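Side-chain contacts in nigritoxine (Vibrio nigripulchritudo, PDB 5M41), which acts as a bacterial toxin against crustaceans and insects and has a fold new at the time of its structure: residues 251-254 and 255-258; 375-378 and 379-383; 720-723 and 724-727. One frame throughout, in Å; residues are numbered along the deposited sequence.

From the N terminus, contact 1 comes first, at the start of helix 253-264, where the chain turns from the loop after helix 240-245 into a helix packed on helices 206-215 and 22-30. Contact 2 follows at the end of helix 373-382, which lies on helix 302-319 and strand 328-336. Contact 3 lies within helix 719-731, near the C terminus, against strand 649-652 and helices 667-676 and 603-614. Each joins residues three or four apart, so no long loop is closed, and the three run in series, neither nested nor crossed. Contacts 1 and 2 have centres about 17 Å apart; contact 3 lies across the chain's centre, its own centre about 58 Å from that of contact 1.

Contact 1 of 3, residues 251-254 and 255-258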
ATOM      1  N   PHE A 251       9.734 -10.436   6.864  1.00 37.36           N
ATOM      2  CA  PHE A 251      10.732 -11.194   6.090  1.00 38.31           C
ATOM      3  C   PHE A 251      11.149 -12.462   6.843  1.00 37.07           C
ATOM      4  O   PHE A 251      12.200 -12.984   6.596  1.00 35.23           O
ATOM      5  CB  PHE A 251      11.967 -10.319   5.695  1.00 38.75           C
ATOM      6  CG  PHE A 251      11.592  -8.929   5.168  1.00 40.61           C
ATOM      7  CD1 PHE A 251      11.008  -8.768   3.900  1.00 39.85           C
ATOM      8  CD2 PHE A 251      11.778  -7.797   5.961  1.00 40.31           C
ATOM      9  CE1 PHE A 251      10.651  -7.497   3.425  1.00 40.50           C
ATOM     10  CE2 PHE A 251      11.418  -6.532   5.489  1.00 42.29           C
ATOM     11  CZ  PHE A 251      10.863  -6.388   4.221  1.00 41.42           C
ATOM     12  N   SER A 252      10.322 -12.938   7.772  1.00 36.01           N
ATOM     13  CA  SER A 252      10.658 -14.140   8.558  1.00 35.26           C
ATOM     14  C   SER A 252      11.239 -15.276   7.708  1.00 36.78           C
ATOM     15  O   SER A 252      10.602 -15.729   6.750  1.00 36.38           O
ATOM     16  CB  SER A 252       9.402 -14.659   9.240  1.00 35.01           C
ATOM     17  OG  SER A 252       9.641 -15.948   9.764  1.00 33.88           O
ATOM     18  N   HIS A 253      12.422 -15.760   8.070  1.00 36.48           N
ATOM     19  CA  HIS A 253      13.063 -16.829   7.309  1.00 39.73           C
ATOM     20  C   HIS A 253      12.391 -18.145   7.590  1.00 37.72           C
ATOM     21  O   HIS A 253      12.180 -18.970   6.691  1.00 36.01           O
ATOM     22  CB  HIS A 253      14.576 -16.846   7.597  1.00 44.61           C
ATOM     23  CG  HIS A 253      15.294 -15.627   7.055  1.00 48.68           C
ATOM     24  ND1 HIS A 253      15.864 -15.601   5.816  1.00 53.31           N
ATOM     25  CD2 HIS A 253      15.454 -14.348   7.586  1.00 48.89           C
ATOM     26  CE1 HIS A 253      16.378 -14.372   5.583  1.00 51.43           C
ATOM     27  NE2 HIS A 253      16.142 -13.611   6.671  1.00 51.74           N
ATOM     28  N   LEU A 254      11.986 -18.321   8.836  1.00 36.79           N
ATOM     29  CA  LEU A 254      11.256 -19.508   9.221  1.00 35.99           C
ATOM     30  C   LEU A 254       9.849 -19.538   8.588  1.00 36.43           C
ATOM     31  O   LEU A 254       9.393 -20.591   8.140  1.00 36.80           O
ATOM     32  CB  LEU A 254      11.200 -19.593  10.745  1.00 36.66           C
ATOM     33  CG  LEU A 254      10.459 -20.753  11.399  1.00 38.12           C
ATOM     34  CD1 LEU A 254      11.099 -22.077  10.952  1.00 37.70           C
ATOM     35  CD2 LEU A 254      10.489 -20.613  12.913  1.00 37.03           C
ATOM     36  N   ALA A 255       9.148 -18.400   8.536  1.00 35.89           N
ATOM     37  CA  ALA A 255       7.887 -18.384   7.771  1.00 34.42           C
ATOM     38  C   ALA A 255       8.114 -18.780   6.289  1.00 34.05           C
ATOM     39  O   ALA A 255       7.296 -19.504   5.672  1.00 33.84           O
ATOM     40  CB  ALA A 255       7.222 -17.018   7.853  1.00 33.58           C
ATOM     41  N   LYS A 256       9.212 -18.318   5.712  1.00 33.75           N
ATOM     42  CA  LYS A 256       9.550 -18.753   4.335  1.00 34.98           C
ATOM     43  C   LYS A 256       9.714 -20.286   4.277  1.00 33.69           C
ATOM     44  O   LYS A 256       9.225 -20.937   3.363  1.00 32.33           O
ATOM     45  CB  LYS A 256      10.799 -18.041   3.802  1.00 35.95           C
ATOM     46  CG  LYS A 256      11.140 -18.399   2.347  1.00 39.29           C
ATOM     47  CD  LYS A 256      12.387 -17.677   1.806  1.00 41.83           C
ATOM     48  CE  LYS A 256      13.642 -18.146   2.531  1.00 45.73           C
ATOM     49  NZ  LYS A 256      14.787 -17.204   2.395  1.00 48.59           N
ATOM     50  N   TYR A 257      10.357 -20.869   5.281  1.00 34.24           N
ATOM     51  CA  TYR A 257      10.542 -22.323   5.289  1.00 33.59           C
ATOM     52  C   TYR A 257       9.192 -23.061   5.436  1.00 33.98           C
ATOM     53  O   TYR A 257       8.901 -24.003   4.692  1.00 32.97           O
ATOM     54  CB  TYR A 257      11.531 -22.767   6.387  1.00 33.43           C
ATOM     55  CG  TYR A 257      11.777 -24.269   6.351  1.00 34.19           C
ATOM     56  CD1 TYR A 257      12.086 -24.905   5.136  1.00 33.47           C
ATOM     57  CD2 TYR A 257      11.696 -25.062   7.519  1.00 33.26           C
ATOM     58  CE1 TYR A 257      12.310 -26.279   5.085  1.00 34.21           C
ATOM     59  CE2 TYR A 257      11.914 -26.438   7.465  1.00 32.46           C
ATOM     60  CZ  TYR A 257      12.223 -27.033   6.244  1.00 33.66           C
ATOM     61  OH  TYR A 257      12.434 -28.388   6.152  1.00 33.51           O
ATOM     62  N   PHE A 258       8.356 -22.610   6.372  1.00 32.44           N
ATOM     63  CA  PHE A 258       7.042 -23.193   6.480  1.00 32.56           C
ATOM     64  C   PHE A 258       6.253 -23.073   5.181  1.00 32.97           C
ATOM     65  O   PHE A 258       5.602 -24.027   4.781  1.00 32.29           O
ATOM     66  CB  PHE A 258       6.264 -22.552   7.619  1.00 31.45           C
ATOM     67  CG  PHE A 258       6.538 -23.176   8.958  1.00 31.40           C
ATOM     68  CD1 PHE A 258       6.184 -24.511   9.212  1.00 30.83           C
ATOM     69  CD2 PHE A 258       7.147 -22.435   9.967  1.00 31.29           C
ATOM     70  CE1 PHE A 258       6.428 -25.084  10.466  1.00 30.83           C
ATOM     71  CE2 PHE A 258       7.375 -22.990  11.226  1.00 33.04           C
ATOM     72  CZ  PHE A 258       7.011 -24.318  11.479  1.00 32.50           C
TER
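The N-cap of helix 253-264 is formed here by Ser252, whose OG accepts the backbone N-H of Ala255 at 2.8 Å, a nearly straight capping bond (166° at the hydrogen). A chi1 of 168° swings the hydroxyl away from the serine's own N and over toward the first turn. The serine is pressed close to the residue it caps: Ser252 CB and Ala255 CB are 3.5 Å apart, tighter than usual for two carbons. Ser252 O takes the N-H of Lys256, so side chain and carbonyl both hold the opening turn. On the partly exposed flank, His253 and Lys256 run side by side in the same direction, and His253 ND1 stands 3.9 Å from Lys256 NZ. Phe251 O sits 3.6 Å above one face of the His253 imidazole, near the ring's margin. The buried flank packs on helix 206-215, where Leu207 touches both Leu254 and Phe258, while the hydroxyl of Tyr257 bonds to Ser210. Leu254 and Phe258 point the same way one turn apart, and Phe258 CE2 touches the leucine branch at 3.8 Å from both Leu254 CG and Leu254 CD1.

Contact 2 of 3, residues 375-378 and 379-383; sequences DLIE and GFKKG
Four successive i to i+4 bonds carry helix 373-382 to its end, from Gly379 N to Asp375 O (2.8 Å) through Lys382 N to Glu378 O (3.0 Å), and Gly383, with positive phi, closes it in a Schellman motif. Phe380 lies against the preceding turn through its ring: CD2 is 3.1 Å from Leu376 O, the carbonyl that also accepts the Phe380 N-H. CG is anti to the carbonyl carbon (chi1 -83°), which sends the ring back along the helix toward Leu376. Around the ring are Phe385, met edge-to-face, Ala310 and Ala311 of helix 302-319, and Leu331 of strand 328-336, which Leu376 touches too. Ile377 and Lys381 cross at a slant, Lys381 NZ ending 4.1 Å from Ile377 CG2. Lys382 reaches back over the turn with its CB and CG each 3.7 Å from Glu378 O, then bends at chi4 (76°), which places NZ 4.2 Å from Glu378 CB. The carboxylate itself stays apart, Glu378 OE1 being 4.6 Å from Lys382 NZ, too far for a salt bridge, while OE2 has a long, weak ion pair with Arg245. The chemistry is therefore divided: aromatic and aliphatic groups meet the neighbouring helix and strand, whereas the two exposed lysines probably give Glu378 only a diffuse electrostatic attraction.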
ATOM      1  N   ASP A 375       7.622  -6.847  15.900  1.00 41.85           N
ATOM      2  CA  ASP A 375       8.389  -7.107  14.675  1.00 41.79           C
ATOM      3  C   ASP A 375       8.638  -5.824  13.897  1.00 41.33           C
ATOM      4  O   ASP A 375       9.711  -5.635  13.337  1.00 41.11           O
ATOM      5  CB  ASP A 375       7.657  -8.075  13.735  1.00 40.57           C
ATOM      6  CG  ASP A 375       7.434  -9.455  14.349  1.00 43.51           C
ATOM      7  OD1 ASP A 375       8.248  -9.889  15.184  1.00 44.66           O
ATOM      8  OD2 ASP A 375       6.447 -10.123  13.955  1.00 42.11           O
ATOM      9  N   LEU A 376       7.632  -4.948  13.838  1.00 40.21           N
ATOM     10  CA  LEU A 376       7.806  -3.681  13.142  1.00 40.95           C
ATOM     11  C   LEU A 376       8.844  -2.781  13.841  1.00 42.78           C
ATOM     12  O   LEU A 376       9.675  -2.173  13.157  1.00 43.68           O
ATOM     13  CB  LEU A 376       6.462  -2.974  12.929  1.00 40.10           C
ATOM     14  CG  LEU A 376       5.809  -3.389  11.595  1.00 42.64           C
ATOM     15  CD1 LEU A 376       5.688  -4.900  11.395  1.00 41.14           C
ATOM     16  CD2 LEU A 376       4.489  -2.689  11.342  1.00 42.29           C
ATOM     17  N   ILE A 377       8.807  -2.702  15.176  1.00 43.33           N
ATOM     18  CA  ILE A 377       9.805  -1.899  15.916  1.00 46.67           C
ATOM     19  C   ILE A 377      11.197  -2.463  15.615  1.00 47.93           C
ATOM     20  O   ILE A 377      12.101  -1.731  15.214  1.00 48.71           O
ATOM     21  CB  ILE A 377       9.552  -1.915  17.451  1.00 50.76           C
ATOM     22  CG1 ILE A 377       8.246  -1.194  17.806  1.00 49.89           C
ATOM     23  CG2 ILE A 377      10.718  -1.297  18.228  1.00 53.17           C
ATOM     24  CD1 ILE A 377       8.123   0.210  17.250  1.00 50.41           C
ATOM     25  N   GLU A 378      11.350  -3.775  15.766  1.00 47.56           N
ATOM     26  CA  GLU A 378      12.647  -4.410  15.536  1.00 49.70           C
ATOM     27  C   GLU A 378      13.091  -4.204  14.094  1.00 46.71           C
ATOM     28  O   GLU A 378      14.246  -3.909  13.846  1.00 46.80           O
ATOM     29  CB  GLU A 378      12.618  -5.888  15.913  1.00 54.17           C
ATOM     30  CG  GLU A 378      12.559  -6.100  17.427  1.00 64.59           C
ATOM     31  CD  GLU A 378      12.380  -7.561  17.852  1.00 69.36           C
ATOM     32  OE1 GLU A 378      12.525  -8.475  17.005  1.00 71.47           O
ATOM     33  OE2 GLU A 378      12.104  -7.800  19.054  1.00 74.96           O
ATOM     34  N   GLY A 379      12.163  -4.328  13.148  1.00 42.99           N
ATOM     35  CA  GLY A 379      12.481  -4.105  11.736  1.00 41.83           C
ATOM     36  C   GLY A 379      12.959  -2.674  11.454  1.00 43.38           C
ATOM     37  O   GLY A 379      13.854  -2.456  10.639  1.00 42.21           O
ATOM     38  N   PHE A 380      12.348  -1.696  12.110  1.00 44.04           N
ATOM     39  CA  PHE A 380      12.803  -0.313  11.968  1.00 47.35           C
ATOM     40  C   PHE A 380      14.186  -0.104  12.564  1.00 51.00           C
ATOM     41  O   PHE A 380      15.031   0.525  11.933  1.00 52.72           O
ATOM     42  CB  PHE A 380      11.800   0.684  12.555  1.00 44.90           C
ATOM     43  CG  PHE A 380      10.680   1.024  11.618  1.00 41.69           C
ATOM     44  CD1 PHE A 380      10.928   1.719  10.430  1.00 41.39           C
ATOM     45  CD2 PHE A 380       9.374   0.684  11.935  1.00 39.73           C
ATOM     46  CE1 PHE A 380       9.882   2.044   9.563  1.00 39.65           C
ATOM     47  CE2 PHE A 380       8.335   1.003  11.084  1.00 37.47           C
ATOM     48  CZ  PHE A 380       8.589   1.679   9.896  1.00 38.15           C
ATOM     49  N   LYS A 381      14.411  -0.641  13.760  1.00 53.72           N
ATOM     50  CA  LYS A 381      15.739  -0.647  14.383  1.00 57.73           C
ATOM     51  C   LYS A 381      16.827  -1.200  13.457  1.00 59.47           C
ATOM     52  O   LYS A 381      17.954  -0.712  13.464  1.00 59.98           O
ATOM     53  CB  LYS A 381      15.727  -1.493  15.661  1.00 61.85           C
ATOM     54  CG  LYS A 381      15.296  -0.772  16.924  1.00 66.76           C
ATOM     55  CD  LYS A 381      15.499  -1.669  18.143  1.00 70.06           C
ATOM     56  CE  LYS A 381      14.791  -1.090  19.356  1.00 73.40           C
ATOM     57  NZ  LYS A 381      14.242  -2.172  20.216  1.00 73.98           N
ATOM     58  N   LYS A 382      16.495  -2.229  12.679  1.00 55.56           N
ATOM     59  CA  LYS A 382      17.481  -2.874  11.813  1.00 56.47           C
ATOM     60  C   LYS A 382      17.575  -2.228  10.418  1.00 55.54           C
ATOM     61  O   LYS A 382      18.441  -2.583   9.620  1.00 56.88           O
ATOM     62  CB  LYS A 382      17.183  -4.375  11.696  1.00 56.82           C
ATOM     63  CG  LYS A 382      17.560  -5.204  12.923  1.00 60.67           C
ATOM     64  CD  LYS A 382      16.991  -6.615  12.803  1.00 63.95           C
ATOM     65  CE  LYS A 382      17.338  -7.499  13.994  1.00 69.76           C
ATOM     66  NZ  LYS A 382      16.526  -7.212  15.215  1.00 73.54           N
ATOM     67  N   GLY A 383      16.672  -1.299  10.117  1.00 53.24           N
ATOM     68  CA  GLY A 383      16.627  -0.690   8.786  1.00 51.54           C
ATOM     69  C   GLY A 383      15.995  -1.583   7.726  1.00 49.55           C
ATOM     70  O   GLY A 383      16.166  -1.333   6.533  1.00 52.03           O
TER

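Contact 3 of 3, residues 720-723 and 724-727; sequences NYMT and QLMG
Met722 and Met726 lie side by side one turn apart in helix 719-731, pointing the same way, and the later side chain meets first the carbonyl and then the sulfur of the earlier one. Met726 CB rests 3.6 Å from Met722 O, the carbonyl that accepts the Met726 N-H. Its CG comes nearer still, 3.4 Å from Met722 O, and also meets the sulfur, Met722 SD, at 3.7 Å. CG is anti to the carbonyl carbon of Met726 (chi1 -63°), and bends at chi2 and chi3 then lead SD and CE away from the turn; the side chain touches Phe670 and Val673 of helix 667-676. Met722 starts differently, its CG anti to the backbone N (chi1 -179°), and folds at chi2 to bring SD beside Met726. At Thr723, OG1 donates to Asn720 O at 3.1 Å, from above the carbonyl plane, while Gln724 N reaches the same oxygen at 2.9 Å from the same face. Two donors thus grip one carbonyl. Beyond the turn, Gln724 NE2 bonds to Asp644 O, and Tyr721 touches Pro646 of the same loop. Met722 and Leu725 both rest on Ile649 of strand 649-652, Leu725 also meets Phe606 and Leu607 of helix 603-614, and Phe670 of helix 667-676 touches both methionines.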
ATOM      1  N   ASN A 720     -18.540  21.986 -34.441  1.00 49.98           N
ATOM      2  CA  ASN A 720     -17.371  21.338 -35.019  1.00 51.25           C
ATOM      3  C   ASN A 720     -16.246  21.147 -34.014  1.00 49.28           C
ATOM      4  O   ASN A 720     -15.571  20.109 -34.028  1.00 49.44           O
ATOM      5  CB  ASN A 720     -16.888  22.082 -36.277  1.00 52.03           C
ATOM      6  CG  ASN A 720     -17.845  21.903 -37.449  1.00 55.85           C
ATOM      7  OD1 ASN A 720     -18.811  21.138 -37.345  1.00 53.85           O
ATOM      8  ND2 ASN A 720     -17.588  22.602 -38.568  1.00 55.12           N
ATOM      9  N   TYR A 721     -16.067  22.125 -33.133  1.00 47.75           N
ATOM     10  CA  TYR A 721     -15.010  22.055 -32.121  1.00 47.87           C
ATOM     11  C   TYR A 721     -15.284  20.899 -31.174  1.00 46.07           C
ATOM     12  O   TYR A 721     -14.380  20.105 -30.894  1.00 46.41           O
ATOM     13  CB  TYR A 721     -14.854  23.374 -31.347  1.00 49.41           C
ATOM     14  CG  TYR A 721     -14.628  24.615 -32.209  1.00 53.24           C
ATOM     15  CD1 TYR A 721     -13.935  24.543 -33.428  1.00 55.71           C
ATOM     16  CD2 TYR A 721     -15.102  25.860 -31.789  1.00 53.96           C
ATOM     17  CE1 TYR A 721     -13.735  25.682 -34.208  1.00 59.19           C
ATOM     18  CE2 TYR A 721     -14.907  27.008 -32.555  1.00 56.93           C
ATOM     19  CZ  TYR A 721     -14.224  26.913 -33.758  1.00 60.28           C
ATOM     20  OH  TYR A 721     -14.050  28.049 -34.514  1.00 63.85           O
ATOM     21  N   MET A 722     -16.539  20.783 -30.732  1.00 44.58           N
ATOM     22  CA  MET A 722     -16.969  19.691 -29.843  1.00 43.96           C
ATOM     23  C   MET A 722     -16.820  18.294 -30.481  1.00 44.71           C
ATOM     24  O   MET A 722     -16.253  17.390 -29.868  1.00 42.61           O
ATOM     25  CB  MET A 722     -18.404  19.922 -29.344  1.00 42.39           C
ATOM     26  CG  MET A 722     -18.914  18.831 -28.403  1.00 44.23           C
ATOM     27  SD  MET A 722     -17.862  18.556 -26.942  1.00 45.77           S
ATOM     28  CE  MET A 722     -18.552  19.806 -25.858  1.00 41.06           C
ATOM     29  N   THR A 723     -17.298  18.122 -31.721  1.00 46.10           N
ATOM     30  CA  THR A 723     -17.209  16.815 -32.392  1.00 48.20           C
ATOM     31  C   THR A 723     -15.753  16.439 -32.662  1.00 47.53           C
ATOM     32  O   THR A 723     -15.384  15.254 -32.582  1.00 49.82           O
ATOM     33  CB  THR A 723     -17.988  16.776 -33.737  1.00 49.74           C
ATOM     34  OG1 THR A 723     -17.488  17.794 -34.604  1.00 52.97           O
ATOM     35  CG2 THR A 723     -19.500  16.970 -33.535  1.00 48.69           C
ATOM     36  N   GLN A 724     -14.928  17.435 -33.000  1.00 46.52           N
ATOM     37  CA  GLN A 724     -13.488  17.193 -33.221  1.00 47.06           C
ATOM     38  C   GLN A 724     -12.839  16.718 -31.921  1.00 44.48           C
ATOM     39  O   GLN A 724     -12.147  15.694 -31.882  1.00 45.16           O
ATOM     40  CB  GLN A 724     -12.776  18.458 -33.746  1.00 48.02           C
ATOM     41  CG  GLN A 724     -11.327  18.205 -34.163  1.00 50.70           C
ATOM     42  CD  GLN A 724     -10.495  19.485 -34.312  1.00 54.47           C
ATOM     43  OE1 GLN A 724     -11.015  20.601 -34.217  1.00 55.30           O
ATOM     44  NE2 GLN A 724      -9.186  19.322 -34.523  1.00 53.64           N
ATOM     45  N   LEU A 725     -13.094  17.461 -30.852  1.00 43.04           N
ATOM     46  CA  LEU A 725     -12.558  17.145 -29.522  1.00 44.72           C
ATOM     47  C   LEU A 725     -12.915  15.734 -29.067  1.00 43.53           C
ATOM     48  O   LEU A 725     -12.035  14.956 -28.688  1.00 44.39           O
ATOM     49  CB  LEU A 725     -13.073  18.145 -28.480  1.00 44.28           C
ATOM     50  CG  LEU A 725     -12.743  17.852 -27.008  1.00 45.34           C
ATOM     51  CD1 LEU A 725     -11.241  17.960 -26.753  1.00 44.89           C
ATOM     52  CD2 LEU A 725     -13.466  18.860 -26.132  1.00 45.74           C
ATOM     53  N   MET A 726     -14.207  15.422 -29.086  1.00 42.53           N
ATOM     54  CA  MET A 726     -14.691  14.114 -28.628  1.00 43.27           C
ATOM     55  C   MET A 726     -14.221  12.983 -29.533  1.00 42.48           C
ATOM     56  O   MET A 726     -13.872  11.920 -29.050  1.00 43.46           O
ATOM     57  CB  MET A 726     -16.215  14.093 -28.474  1.00 43.13           C
ATOM     58  CG  MET A 726     -16.756  15.057 -27.433  1.00 45.18           C
ATOM     59  SD  MET A 726     -16.085  14.753 -25.780  1.00 52.45           S
ATOM     60  CE  MET A 726     -17.407  13.828 -25.031  1.00 47.79           C
ATOM     61  N   GLY A 727     -14.225  13.214 -30.837  1.00 43.25           N
ATOM     62  CA  GLY A 727     -13.715  12.248 -31.802  1.00 43.19           C
ATOM     63  C   GLY A 727     -12.320  11.811 -31.423  1.00 45.74           C
ATOM     64  O   GLY A 727     -12.020  10.601 -31.412  1.00 45.31           O
TER